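Local structure of caspase Nc subunit 1 (Drosophila melanogaster, 2FP3) at residues Gly62-Val67 with Val131-Thr136; Ser86-His91 with Tyr255-Cys260; Lys177-Pro182 with Ala231-Cys236. The protein is an initiator caspase, a cysteine endopeptidase that takes part in the activation cascade of the caspases responsible for executing apoptosis. The protein carries 2 engineered substitutions. All coordinates share one frame; numbering follows the deposited sequence.

Interaction 1: residues Gly62-Val67 with Val131-Thr136; sequences GVLLMV and VMVLMT
Five backbone hydrogen bonds tie Val-63, Leu-65 and Val-67 to Val-131, Val-133 and Met-135, the ladder by which two neighbouring parallel strands meet inside the central sheet of the caspase fold. Leu-65 and Val-67 use both their N and their O, Val-63 its O: Leu-65 receives Val-133 N on its O at 2.8 Å and gives its N to Val-131 O at 2.9 Å. The last rung, Met-135 N to Val-67 O, is nearly straight, with 178° at the hydrogen. Between the rungs the carbonyls take CA-H...O contacts as well, the tightest from Leu-64 CA to Val-131 O at 3.1 Å. The strands diverge by only 10°, and the other edge of the first strand, through Gly-62, Leu-64 and Met-66, is bonded to strand 98-103.

Packing follows the pairing on both faces. On one, Leu-64 CD1 lies against two valines, 3.9 Å from Val-131 CG1 and 4.0 Å from Val-133 CG2, under the cover of helix 82-95, whose Leu-89 touches Val-133 and Met-66. On the other, Leu-65 and Met-132 run alongside and point the same way, as do Val-67 and Leu-134, where Val-67 CG1 meets Leu-134 CD1 at 3.5 Å; Phe-181 of the next strand lies against Met-132 and Leu-134. With CG beside its own backbone N (chi1 -63°) and a bend at chi3, Met-135 carries its terminal methyl across to Met-66, CE standing 3.8 Å from SD.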
loop_
_atom_site.group_PDB
_atom_site.type_symbol
_atom_site.label_atom_id
_atom_site.label_comp_id
_atom_site.label_asym_id
_atom_site.label_seq_id
_atom_site.Cartn_x
_atom_site.Cartn_y
_atom_site.Cartn_z
ATOM N N GLY A 62 6.121 8.422 -8.208
ATOM C CA GLY A 62 6.028 7.177 -7.468
ATOM C C GLY A 62 5.718 5.941 -8.290
ATOM O O GLY A 62 5.268 6.025 -9.444
ATOM N N VAL A 63 5.981 4.779 -7.699
ATOM C CA VAL A 63 5.698 3.506 -8.345
ATOM C C VAL A 63 4.796 2.706 -7.408
ATOM O O VAL A 63 5.081 2.571 -6.212
ATOM C CB VAL A 63 6.982 2.674 -8.596
ATOM C CG1 VAL A 63 6.600 1.245 -8.968
ATOM C CG2 VAL A 63 7.829 3.294 -9.727
ATOM N N LEU A 64 3.704 2.189 -7.953
ATOM C CA LEU A 64 2.777 1.382 -7.179
ATOM C C LEU A 64 2.761 -0.042 -7.706
ATOM O O LEU A 64 2.549 -0.275 -8.898
ATOM C CB LEU A 64 1.348 1.938 -7.260
ATOM C CG LEU A 64 0.274 0.917 -6.843
ATOM C CD1 LEU A 64 0.443 0.598 -5.372
ATOM C CD2 LEU A 64 -1.134 1.458 -7.109
ATOM N N LEU A 65 3.003 -0.994 -6.819
ATOM C CA LEU A 65 2.946 -2.400 -7.195
ATOM C C LEU A 65 1.649 -2.867 -6.556
ATOM O O LEU A 65 1.557 -2.945 -5.329
ATOM C CB LEU A 65 4.118 -3.192 -6.611
ATOM C CG LEU A 65 3.934 -4.715 -6.723
ATOM C CD1 LEU A 65 3.843 -5.110 -8.195
ATOM C CD2 LEU A 65 5.089 -5.438 -6.044
ATOM N N MET A 66 0.640 -3.143 -7.376
ATOM C CA MET A 66 -0.640 -3.586 -6.848
ATOM C C MET A 66 -0.910 -5.036 -7.203
ATOM O O MET A 66 -0.978 -5.388 -8.375
ATOM C CB MET A 66 -1.776 -2.730 -7.389
ATOM C CG MET A 66 -2.984 -2.729 -6.480
ATOM S SD MET A 66 -4.540 -2.673 -7.351
ATOM C CE MET A 66 -4.485 -1.064 -8.063
ATOM N N VAL A 67 -1.062 -5.877 -6.189
ATOM C CA VAL A 67 -1.335 -7.289 -6.412
ATOM C C VAL A 67 -2.641 -7.683 -5.709
ATOM O O VAL A 67 -2.700 -7.769 -4.485
ATOM C CB VAL A 67 -0.172 -8.150 -5.889
ATOM C CG1 VAL A 67 -0.526 -9.624 -5.979
ATOM C CG2 VAL A 67 1.091 -7.846 -6.683
ATOM N N VAL A 131 5.140 2.313 -3.298
ATOM C CA VAL A 131 3.990 1.825 -2.549
ATOM C C VAL A 131 3.561 0.486 -3.118
ATOM O O VAL A 131 3.353 0.348 -4.325
ATOM C CB VAL A 131 2.779 2.784 -2.637
ATOM C CG1 VAL A 131 1.579 2.165 -1.933
ATOM C CG2 VAL A 131 3.119 4.122 -1.989
ATOM N N MET A 132 3.463 -0.519 -2.258
ATOM C CA MET A 132 3.001 -1.822 -2.713
ATOM C C MET A 132 1.723 -2.126 -1.949
ATOM O O MET A 132 1.640 -1.875 -0.743
ATOM C CB MET A 132 4.031 -2.929 -2.433
ATOM C CG MET A 132 3.507 -4.343 -2.776
ATOM S SD MET A 132 4.535 -5.755 -2.223
ATOM C CE MET A 132 4.273 -5.713 -0.460
ATOM N N VAL A 133 0.712 -2.621 -2.654
ATOM C CA VAL A 133 -0.527 -2.992 -1.997
ATOM C C VAL A 133 -0.825 -4.429 -2.383
ATOM O O VAL A 133 -1.093 -4.727 -3.549
ATOM C CB VAL A 133 -1.718 -2.101 -2.406
ATOM C CG1 VAL A 133 -2.957 -2.532 -1.641
ATOM C CG2 VAL A 133 -1.415 -0.640 -2.100
ATOM N N LEU A 134 -0.736 -5.318 -1.400
ATOM C CA LEU A 134 -1.001 -6.730 -1.618
ATOM C C LEU A 134 -2.328 -7.057 -0.965
ATOM O O LEU A 134 -2.489 -6.908 0.246
ATOM C CB LEU A 134 0.107 -7.592 -1.009
ATOM C CG LEU A 134 -0.107 -9.111 -1.028
ATOM C CD1 LEU A 134 -0.250 -9.599 -2.467
ATOM C CD2 LEU A 134 1.062 -9.803 -0.349
ATOM N N MET A 135 -3.286 -7.490 -1.774
ATOM C CA MET A 135 -4.601 -7.836 -1.260
ATOM C C MET A 135 -4.873 -9.316 -1.453
ATOM O O MET A 135 -5.040 -9.784 -2.576
ATOM C CB MET A 135 -5.665 -6.995 -1.962
ATOM C CG MET A 135 -5.493 -5.525 -1.678
ATOM S SD MET A 135 -6.435 -4.470 -2.753
ATOM C CE MET A 135 -5.514 -4.676 -4.304
ATOM N N THR A 136 -4.899 -10.045 -0.342
ATOM C CA THR A 136 -5.146 -11.482 -0.352
ATOM C C THR A 136 -5.643 -11.918 1.029
ATOM O O THR A 136 -6.057 -11.091 1.836
ATOM C CB THR A 136 -3.856 -12.244 -0.677
ATOM O OG1 THR A 136 -4.113 -13.654 -0.695
ATOM C CG2 THR A 136 -2.804 -11.941 0.368
#

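Interaction 2: residues Ser86-His91 with Tyr255-Cys260; sequences SKSLIH and YIQKFC
Across 86-91 and 255-260, two helical segments that run in nearly the same direction, Ser-88 and Cys-260 have the nearest CA atoms, 6.6 Å apart, and the segment axes are 9.7 Å apart and inclined at 26°. The sulfur of Cys-260 works as a small apolar wedge between the helices: SG lies 3.8 Å from Ser-88 CB and 3.9 Å from Leu-89 CD2, touching neighbouring residues of the facing turn. One turn earlier on its helix, Ile-256 presents its CG2 branch to Leu-89, 4.1 Å from CG, and the two side chains cross at about a right angle, the methyl CG2 meeting the branch point of the leucine.

Such packing is part of the layered design of the caspase fold, in which helices lie against both faces of a central sheet. Helices 82-95 and 251-266 share one face here: Leu-89 rests on Val-133 and Met-135 of strand 130-139, while Ile-256 reaches Met-135 and Pro-182. Tyr-255 and Phe-259 turn to helix 272-284, the next helix in the layer.

Nearer the surface the contact becomes polar. Ser-88 OG sits beside its own backbone N (chi1 -63°), where it hydrogen-bonds to Lys-84 O one turn back in the same helix. Gln-257 starts off away from that helix, but a bend at chi2 (-56°) folds its amide back over the serine hydroxyl, with CD 3.6 Å from Ser-88 OG, and the Gln-257 side chain also touches Lys-84.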
loop_
_atom_site.group_PDB
_atom_site.type_symbol
_atom_site.label_atom_id
_atom_site.label_comp_id
_atom_site.label_asym_id
_atom_site.label_seq_id
_atom_site.Cartn_x
_atom_site.Cartn_y
_atom_site.Cartn_z
ATOM N N SER A 86 -9.193 -2.664 -6.808
ATOM C CA SER A 86 -8.200 -2.431 -7.837
ATOM C C SER A 86 -8.493 -1.130 -8.573
ATOM O O SER A 86 -7.579 -0.355 -8.856
ATOM C CB SER A 86 -8.200 -3.587 -8.830
ATOM O OG SER A 86 -7.953 -4.807 -8.168
ATOM N N LYS A 87 -9.770 -0.898 -8.873
ATOM C CA LYS A 87 -10.186 0.306 -9.584
ATOM C C LYS A 87 -9.907 1.548 -8.749
ATOM O O LYS A 87 -9.350 2.531 -9.242
ATOM C CB LYS A 87 -11.681 0.249 -9.915
ATOM C CG LYS A 87 -12.126 -1.003 -10.666
ATOM C CD LYS A 87 -13.649 -1.037 -10.830
ATOM C CE LYS A 87 -14.149 -2.383 -11.356
ATOM N NZ LYS A 87 -13.683 -2.679 -12.738
ATOM N N SER A 88 -10.303 1.507 -7.483
ATOM C CA SER A 88 -10.085 2.634 -6.586
ATOM C C SER A 88 -8.593 2.961 -6.462
ATOM O O SER A 88 -8.183 4.113 -6.614
ATOM C CB SER A 88 -10.654 2.318 -5.200
ATOM O OG SER A 88 -12.061 2.130 -5.242
ATOM N N LEU A 89 -7.777 1.947 -6.189
ATOM C CA LEU A 89 -6.349 2.179 -6.044
ATOM C C LEU A 89 -5.743 2.722 -7.330
ATOM O O LEU A 89 -5.005 3.713 -7.302
ATOM C CB LEU A 89 -5.637 0.893 -5.618
ATOM C CG LEU A 89 -5.911 0.466 -4.170
ATOM C CD1 LEU A 89 -5.454 -0.962 -3.949
ATOM C CD2 LEU A 89 -5.217 1.421 -3.213
ATOM N N ILE A 90 -6.051 2.086 -8.459
ATOM C CA ILE A 90 -5.508 2.551 -9.727
ATOM C C ILE A 90 -5.916 3.996 -9.970
ATOM O O ILE A 90 -5.072 4.852 -10.230
ATOM C CB ILE A 90 -5.967 1.654 -10.903
ATOM C CG1 ILE A 90 -5.241 0.310 -10.821
ATOM C CG2 ILE A 90 -5.638 2.316 -12.248
ATOM C CD1 ILE A 90 -5.857 -0.790 -11.678
ATOM N N HIS A 91 -7.205 4.277 -9.870
ATOM C CA HIS A 91 -7.672 5.639 -10.073
ATOM C C HIS A 91 -6.899 6.631 -9.192
ATOM O O HIS A 91 -6.347 7.618 -9.682
ATOM C CB HIS A 91 -9.164 5.747 -9.756
ATOM C CG HIS A 91 -9.637 7.159 -9.618
ATOM N ND1 HIS A 91 -9.668 8.038 -10.679
ATOM C CD2 HIS A 91 -10.027 7.864 -8.532
ATOM C CE1 HIS A 91 -10.052 9.227 -10.250
ATOM N NE2 HIS A 91 -10.276 9.148 -8.951
ATOM N N TYR A 255 -11.280 -0.770 4.476
ATOM C CA TYR A 255 -10.067 -0.046 4.831
ATOM C C TYR A 255 -9.557 0.652 3.568
ATOM O O TYR A 255 -9.298 1.859 3.564
ATOM C CB TYR A 255 -9.003 -1.028 5.324
ATOM C CG TYR A 255 -7.650 -0.395 5.520
ATOM C CD1 TYR A 255 -7.331 0.259 6.708
ATOM C CD2 TYR A 255 -6.683 -0.447 4.517
ATOM C CE1 TYR A 255 -6.083 0.840 6.899
ATOM C CE2 TYR A 255 -5.427 0.135 4.697
ATOM C CZ TYR A 255 -5.134 0.772 5.895
ATOM O OH TYR A 255 -3.882 1.305 6.110
ATOM N N ILE A 256 -9.417 -0.125 2.496
ATOM C CA ILE A 256 -8.951 0.394 1.216
ATOM C C ILE A 256 -9.826 1.515 0.674
ATOM O O ILE A 256 -9.317 2.547 0.226
ATOM C CB ILE A 256 -8.885 -0.716 0.157
ATOM C CG1 ILE A 256 -7.697 -1.623 0.439
ATOM C CG2 ILE A 256 -8.742 -0.111 -1.229
ATOM C CD1 ILE A 256 -7.637 -2.812 -0.474
ATOM N N GLN A 257 -11.139 1.316 0.702
ATOM C CA GLN A 257 -12.041 2.338 0.192
ATOM C C GLN A 257 -11.919 3.630 0.982
ATOM O O GLN A 257 -11.794 4.714 0.403
ATOM C CB GLN A 257 -13.488 1.838 0.220
ATOM C CG GLN A 257 -13.731 0.650 -0.705
ATOM C CD GLN A 257 -13.337 0.938 -2.146
ATOM O OE1 GLN A 257 -12.624 0.152 -2.776
ATOM N NE2 GLN A 257 -13.801 2.067 -2.674
ATOM N N LYS A 258 -11.938 3.512 2.306
ATOM C CA LYS A 258 -11.839 4.671 3.176
ATOM C C LYS A 258 -10.496 5.357 2.947
ATOM O O LYS A 258 -10.387 6.589 2.987
ATOM C CB LYS A 258 -11.970 4.240 4.637
ATOM C CG LYS A 258 -12.425 5.362 5.547
ATOM C CD LYS A 258 -13.795 5.887 5.125
ATOM C CE LYS A 258 -14.174 7.140 5.904
ATOM N NZ LYS A 258 -15.513 7.679 5.537
ATOM N N PHE A 259 -9.468 4.545 2.711
ATOM C CA PHE A 259 -8.136 5.070 2.459
ATOM C C PHE A 259 -8.131 5.944 1.207
ATOM O O PHE A 259 -7.642 7.077 1.227
ATOM C CB PHE A 259 -7.139 3.927 2.278
ATOM C CG PHE A 259 -5.769 4.387 1.887
ATOM C CD1 PHE A 259 -5.045 5.240 2.719
ATOM C CD2 PHE A 259 -5.207 3.989 0.680
ATOM C CE1 PHE A 259 -3.779 5.688 2.352
ATOM C CE2 PHE A 259 -3.938 4.435 0.307
ATOM C CZ PHE A 259 -3.228 5.284 1.144
ATOM N N CYS A 260 -8.674 5.411 0.115
ATOM C CA CYS A 260 -8.723 6.153 -1.131
ATOM C C CYS A 260 -9.574 7.398 -0.977
ATOM O O CYS A 260 -9.259 8.442 -1.556
ATOM C CB CYS A 260 -9.275 5.278 -2.250
ATOM S SG CYS A 260 -8.197 3.897 -2.694
#

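Interaction 3: residues Lys177-Pro182 with Ala231-Cys236; sequences KVLMFP and ADTLVC
Bends at chi3 (-74°) and chi4 (-66°) curl the chain of Lys-177 so that NZ returns to Ala-231 O, 3.1 Å away, with CE passing close to Thr-233 OG1 on the way. The same carbonyl is gripped twice: Thr-233 OG1 donates to Ala-231 O at 2.6 Å, and the two donors come from opposite faces of the carbonyl plane, each well out of that plane. Lys-177 NZ is held further by Leu-172 O, and a water, weakly bound to NZ, donates to Asp-232 OD2, a loose water link between the lysine and the carboxylate. The other oxygen of that carboxylate, OD1, is bonded to Tyr-53.

Behind this polar corner five backbone hydrogen bonds zip the strands together in parallel, from Lys-177 N with Asp-232 O to Phe-181 N with Cys-236 O. Asp-232, with a positive phi of 45°, and Thr-233 form a G1 beta bulge opposite Leu-301 on the far side of their strand. On the face of Lys-177, Leu-179 CD1 meets Thr-233 CG2 at 3.9 Å. Phe-181 turns its edge to the partner strand: CE1 lies 3.8 Å from Val-235 CG1, near the ring plane. On the opposite face Met-180 CE packs 3.8 Å from Cys-236 CB, where Tyr-255 of helix 251-266 touches both residues. Phe-181 leads toward Ala-184, an engineered residue at the inferred catalytic position, and the segments are separated by a linker that is largely unmodelled. This pairing is characteristic of the caspase fold, where the sheet runs unbroken from the large-subunit region into the small-subunit region.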
loop_
_atom_site.group_PDB
_atom_site.type_symbol
_atom_site.label_atom_id
_atom_site.label_comp_id
_atom_site.label_asym_id
_atom_site.label_seq_id
_atom_site.Cartn_x
_atom_site.Cartn_y
_atom_site.Cartn_z
ATOM N N LYS A 177 9.002 4.102 1.564
ATOM C CA LYS A 177 8.432 2.805 1.171
ATOM C C LYS A 177 7.167 2.500 1.987
ATOM O O LYS A 177 7.208 2.430 3.223
ATOM C CB LYS A 177 9.461 1.683 1.356
ATOM C CG LYS A 177 10.715 1.845 0.496
ATOM C CD LYS A 177 11.699 0.708 0.712
ATOM C CE LYS A 177 12.404 0.839 2.037
ATOM N NZ LYS A 177 13.267 2.043 2.023
ATOM N N VAL A 178 6.047 2.323 1.292
ATOM C CA VAL A 178 4.773 2.047 1.945
ATOM C C VAL A 178 4.284 0.676 1.526
ATOM O O VAL A 178 3.882 0.486 0.382
ATOM C CB VAL A 178 3.702 3.109 1.550
ATOM C CG1 VAL A 178 2.419 2.910 2.371
ATOM C CG2 VAL A 178 4.257 4.520 1.774
ATOM N N LEU A 179 4.331 -0.278 2.452
ATOM C CA LEU A 179 3.901 -1.647 2.180
ATOM C C LEU A 179 2.535 -1.848 2.831
ATOM O O LEU A 179 2.409 -1.770 4.048
ATOM C CB LEU A 179 4.924 -2.630 2.751
ATOM C CG LEU A 179 6.395 -2.340 2.413
ATOM C CD1 LEU A 179 7.300 -3.340 3.122
ATOM C CD2 LEU A 179 6.616 -2.401 0.910
ATOM N N MET A 180 1.513 -2.104 2.017
ATOM C CA MET A 180 0.152 -2.261 2.527
ATOM C C MET A 180 -0.477 -3.636 2.347
ATOM O O MET A 180 -0.557 -4.152 1.233
ATOM C CB MET A 180 -0.771 -1.228 1.878
ATOM C CG MET A 180 -0.346 0.204 2.085
ATOM S SD MET A 180 -1.617 1.364 1.534
ATOM C CE MET A 180 -2.680 1.416 2.991
ATOM N N PHE A 181 -0.935 -4.207 3.456
ATOM C CA PHE A 181 -1.588 -5.512 3.458
ATOM C C PHE A 181 -2.950 -5.340 4.127
ATOM O O PHE A 181 -3.148 -5.746 5.265
ATOM C CB PHE A 181 -0.761 -6.515 4.248
ATOM C CG PHE A 181 0.682 -6.527 3.876
ATOM C CD1 PHE A 181 1.576 -5.640 4.473
ATOM C CD2 PHE A 181 1.161 -7.424 2.933
ATOM C CE1 PHE A 181 2.926 -5.649 4.141
ATOM C CE2 PHE A 181 2.510 -7.438 2.592
ATOM C CZ PHE A 181 3.392 -6.549 3.201
ATOM N N PRO A 182 -3.906 -4.725 3.419
ATOM C CA PRO A 182 -5.253 -4.489 3.948
ATOM C C PRO A 182 -6.021 -5.727 4.424
ATOM O O PRO A 182 -7.076 -5.612 5.045
ATOM C CB PRO A 182 -5.950 -3.753 2.802
ATOM C CG PRO A 182 -5.212 -4.229 1.580
ATOM C CD PRO A 182 -3.783 -4.241 2.033
ATOM N N ALA A 231 14.252 0.638 6.807
ATOM C CA ALA A 231 14.328 2.061 7.083
ATOM C C ALA A 231 13.357 2.725 6.148
ATOM O O ALA A 231 12.960 2.126 5.148
ATOM C CB ALA A 231 15.734 2.584 6.837
ATOM N N ASP A 232 12.952 3.946 6.488
ATOM C CA ASP A 232 12.032 4.700 5.652
ATOM C C ASP A 232 10.867 3.828 5.169
ATOM O O ASP A 232 10.459 3.893 4.003
ATOM C CB ASP A 232 12.809 5.248 4.465
ATOM C CG ASP A 232 14.019 6.047 4.899
ATOM O OD1 ASP A 232 13.848 7.200 5.338
ATOM O OD2 ASP A 232 15.142 5.517 4.817
ATOM N N THR A 233 10.319 3.023 6.067
ATOM C CA THR A 233 9.240 2.149 5.665
ATOM C C THR A 233 8.018 2.171 6.574
ATOM O O THR A 233 8.130 2.270 7.790
ATOM C CB THR A 233 9.743 0.691 5.568
ATOM O OG1 THR A 233 10.890 0.634 4.713
ATOM C CG2 THR A 233 8.656 -0.216 5.018
ATOM N N LEU A 234 6.848 2.091 5.958
ATOM C CA LEU A 234 5.596 2.022 6.691
ATOM C C LEU A 234 4.925 0.713 6.284
ATOM O O LEU A 234 4.891 0.368 5.091
ATOM C CB LEU A 234 4.666 3.184 6.331
ATOM C CG LEU A 234 5.011 4.616 6.764
ATOM C CD1 LEU A 234 3.898 5.543 6.279
ATOM C CD2 LEU A 234 5.155 4.706 8.286
ATOM N N VAL A 235 4.430 -0.031 7.272
ATOM C CA VAL A 235 3.721 -1.274 7.002
ATOM C C VAL A 235 2.320 -1.041 7.529
ATOM O O VAL A 235 2.112 -0.872 8.730
ATOM C CB VAL A 235 4.361 -2.479 7.712
ATOM C CG1 VAL A 235 3.547 -3.741 7.425
ATOM C CG2 VAL A 235 5.790 -2.667 7.217
ATOM N N CYS A 236 1.357 -1.017 6.615
ATOM C CA CYS A 236 -0.031 -0.750 6.965
ATOM C C CYS A 236 -0.896 -1.998 6.948
ATOM O O CYS A 236 -0.765 -2.846 6.062
ATOM C CB CYS A 236 -0.585 0.300 6.004
ATOM S SG CYS A 236 0.566 1.680 5.790
HETATM O O HOH W 1 15.728 3.628 3.063
#

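The three contacts build two layers of one caspase domain. Interactions 1 and 3, with centres about 10 Å apart, are pairings in one sheet, joined where strands 130-139 and 177-181 pair between them, with probable hydrogen bonds such as Met-180 N to Met-132 O at 2.8 Å. Interaction 2 lies over one face of that sheet, its centre about 11 Å from interaction 1 and 16 Å from interaction 3; Ile-256 CD1 reaches Pro-182 CG at 3.5 Å. Both strand pairs lead to the active site: the side chain of Met-135 is about 9 Å from that of His-137, probably catalytic, and that of Phe-181 about 5 Å from Ala-184, engineered, at the inferred catalytic position.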